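Local coordinates for putative peptidase (Chlamydophila abortus, PDB 3CE2), which is a putative zinc-dependent oligopeptidase of the M3B family that probably cleaves a variety of small bioactive peptides, at residues A[547-552]-A[596-601]. Sequence-based numbering, arbitrary orientation.
Sequences CFLEKI and FCFIEK
Phe598 of helix 590-607 meets two consecutive side chains of helix 536-553, an apolar one and an acidic one, in plain helix packing away from the zinc sites. The axes of segments 547-552 and 596-601 pass 9.5 Å apart. Their N-to-C directions differ by 69°. The CA atoms of Glu550 and Phe598 are the nearest pair, at 6.2 Å.

The apolar part is a single branch: Leu549 CD2 lies 3.7 Å from Phe598 CE1 and also near CZ, approaching the ring obliquely. Leu549 also packs on Leu435, Met438 and Leu439 of helix 431-447, which links this contact to a third helix.

The carboxylate of Glu550 makes the other part. With CG anti to the backbone N (chi1 179°) and the chain bent at chi2, it turns onto the neighbouring helix. Glu550 OE1 lies at the ring edge, near its plane and 3.4 Å from Phe598 CD1. The carboxylate plane is turned 71° from the ring plane. Glu550 OE2 lies 3.8 Å from Cys597 CB.

Phe598 also makes a cation-pi contact with Lys602. An acidic oxygen beside the partly positive ring edge is probably mildly favourable, but across these segments the contact rests on van der Waals packing, without hydrogen bonds or salt bridges.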
loop_
_atom_site.group_PDB
_atom_site.type_symbol
_atom_site.label_atom_id
_atom_site.label_comp_id
_atom_site.label_asym_id
_atom_site.label_seq_id
_atom_site.Cartn_x
_atom_site.Cartn_y
_atom_site.Cartn_z
ATOM N N CYS A 547 8.668 13.782 -4.985
ATOM C CA CYS A 547 8.365 15.124 -5.464
ATOM C C CYS A 547 8.149 16.094 -4.323
ATOM O O CYS A 547 8.853 17.089 -4.206
ATOM C CB CYS A 547 7.122 15.095 -6.341
ATOM S SG CYS A 547 6.628 16.705 -7.001
ATOM N N PHE A 548 7.173 15.809 -3.476
ATOM C CA PHE A 548 6.931 16.613 -2.275
ATOM C C PHE A 548 8.201 16.847 -1.499
ATOM O O PHE A 548 8.515 17.968 -1.103
ATOM C CB PHE A 548 5.962 15.886 -1.378
ATOM C CG PHE A 548 4.538 16.181 -1.673
ATOM C CD1 PHE A 548 4.105 17.492 -1.790
ATOM C CD2 PHE A 548 3.622 15.165 -1.788
ATOM C CE1 PHE A 548 2.784 17.772 -2.041
ATOM C CE2 PHE A 548 2.302 15.432 -2.031
ATOM C CZ PHE A 548 1.881 16.727 -2.169
ATOM N N LEU A 549 8.950 15.780 -1.299
ATOM C CA LEU A 549 10.183 15.868 -0.511
ATOM C C LEU A 549 11.247 16.777 -1.145
ATOM O O LEU A 549 11.858 17.612 -0.466
ATOM C CB LEU A 549 10.745 14.462 -0.240
ATOM C CG LEU A 549 12.026 14.459 0.570
ATOM C CD1 LEU A 549 11.842 15.202 1.891
ATOM C CD2 LEU A 549 12.515 13.036 0.791
ATOM N N GLU A 550 11.462 16.619 -2.448
ATOM C CA GLU A 550 12.462 17.413 -3.158
ATOM C C GLU A 550 12.149 18.913 -3.058
ATOM O O GLU A 550 13.027 19.714 -2.747
ATOM C CB GLU A 550 12.538 16.967 -4.614
ATOM C CG GLU A 550 13.537 17.743 -5.482
ATOM C CD GLU A 550 14.982 17.299 -5.287
ATOM O OE1 GLU A 550 15.274 16.556 -4.314
ATOM O OE2 GLU A 550 15.825 17.693 -6.120
ATOM N N LYS A 551 10.893 19.282 -3.291
ATOM C CA LYS A 551 10.470 20.659 -3.134
ATOM C C LYS A 551 10.749 21.157 -1.722
ATOM O O LYS A 551 11.181 22.292 -1.533
ATOM C CB LYS A 551 8.985 20.809 -3.453
ATOM C CG LYS A 551 8.632 20.558 -4.907
ATOM C CD LYS A 551 7.120 20.715 -5.191
ATOM C CE LYS A 551 6.911 20.871 -6.700
ATOM N NZ LYS A 551 5.630 20.303 -7.204
ATOM N N ILE A 552 10.516 20.306 -0.726
ATOM C CA ILE A 552 10.686 20.734 0.647
ATOM C C ILE A 552 12.162 20.917 0.954
ATOM O O ILE A 552 12.542 21.877 1.614
ATOM C CB ILE A 552 10.037 19.748 1.645
ATOM C CG1 ILE A 552 8.526 19.936 1.656
ATOM C CG2 ILE A 552 10.607 19.936 3.069
ATOM C CD1 ILE A 552 7.774 18.687 2.065
ATOM N N PHE A 596 12.782 12.118 -10.311
ATOM C CA PHE A 596 14.031 11.758 -10.971
ATOM C C PHE A 596 15.211 12.631 -10.535
ATOM O O PHE A 596 16.341 12.149 -10.381
ATOM C CB PHE A 596 13.858 11.804 -12.482
ATOM C CG PHE A 596 13.049 10.670 -13.027
ATOM C CD1 PHE A 596 13.024 9.454 -12.389
ATOM C CD2 PHE A 596 12.359 10.802 -14.212
ATOM C CE1 PHE A 596 12.301 8.397 -12.898
ATOM C CE2 PHE A 596 11.632 9.748 -14.730
ATOM C CZ PHE A 596 11.605 8.538 -14.057
ATOM N N CYS A 597 14.943 13.909 -10.311
ATOM C CA CYS A 597 15.970 14.801 -9.780
ATOM C C CYS A 597 16.555 14.296 -8.481
ATOM O O CYS A 597 17.767 14.223 -8.306
ATOM C CB CYS A 597 15.406 16.204 -9.569
ATOM S SG CYS A 597 15.186 17.078 -11.130
ATOM N N PHE A 598 15.672 13.966 -7.558
ATOM C CA PHE A 598 16.074 13.426 -6.283
ATOM C C PHE A 598 16.950 12.186 -6.466
ATOM O O PHE A 598 17.975 12.030 -5.806
ATOM C CB PHE A 598 14.823 13.063 -5.488
ATOM C CG PHE A 598 15.106 12.582 -4.105
ATOM C CD1 PHE A 598 14.979 13.448 -3.019
ATOM C CD2 PHE A 598 15.492 11.270 -3.882
ATOM C CE1 PHE A 598 15.235 13.007 -1.737
ATOM C CE2 PHE A 598 15.759 10.821 -2.594
ATOM C CZ PHE A 598 15.636 11.689 -1.520
ATOM N N ILE A 599 16.545 11.304 -7.367
ATOM C CA ILE A 599 17.258 10.060 -7.545
ATOM C C ILE A 599 18.633 10.339 -8.141
ATOM O O ILE A 599 19.646 9.826 -7.655
ATOM C CB ILE A 599 16.434 9.108 -8.411
ATOM C CG1 ILE A 599 15.146 8.751 -7.671
ATOM C CG2 ILE A 599 17.191 7.859 -8.734
ATOM C CD1 ILE A 599 14.058 8.312 -8.572
ATOM N N GLU A 600 18.668 11.190 -9.163
ATOM C CA GLU A 600 19.911 11.553 -9.817
ATOM C C GLU A 600 20.898 12.094 -8.818
ATOM O O GLU A 600 22.086 11.747 -8.839
ATOM C CB GLU A 600 19.640 12.614 -10.863
ATOM C CG GLU A 600 20.851 13.056 -11.640
ATOM C CD GLU A 600 21.249 12.060 -12.702
ATOM O OE1 GLU A 600 20.394 11.733 -13.559
ATOM O OE2 GLU A 600 22.420 11.613 -12.677
ATOM N N LYS A 601 20.411 12.940 -7.919
ATOM C CA LYS A 601 21.306 13.538 -6.959
ATOM C C LYS A 601 21.942 12.464 -6.102
ATOM O O LYS A 601 23.130 12.524 -5.793
ATOM C CB LYS A 601 20.577 14.529 -6.077
ATOM C CG LYS A 601 21.518 15.363 -5.291
ATOM C CD LYS A 601 20.845 15.997 -4.108
ATOM C CE LYS A 601 21.913 16.597 -3.201
ATOM N NZ LYS A 601 21.506 16.633 -1.779
#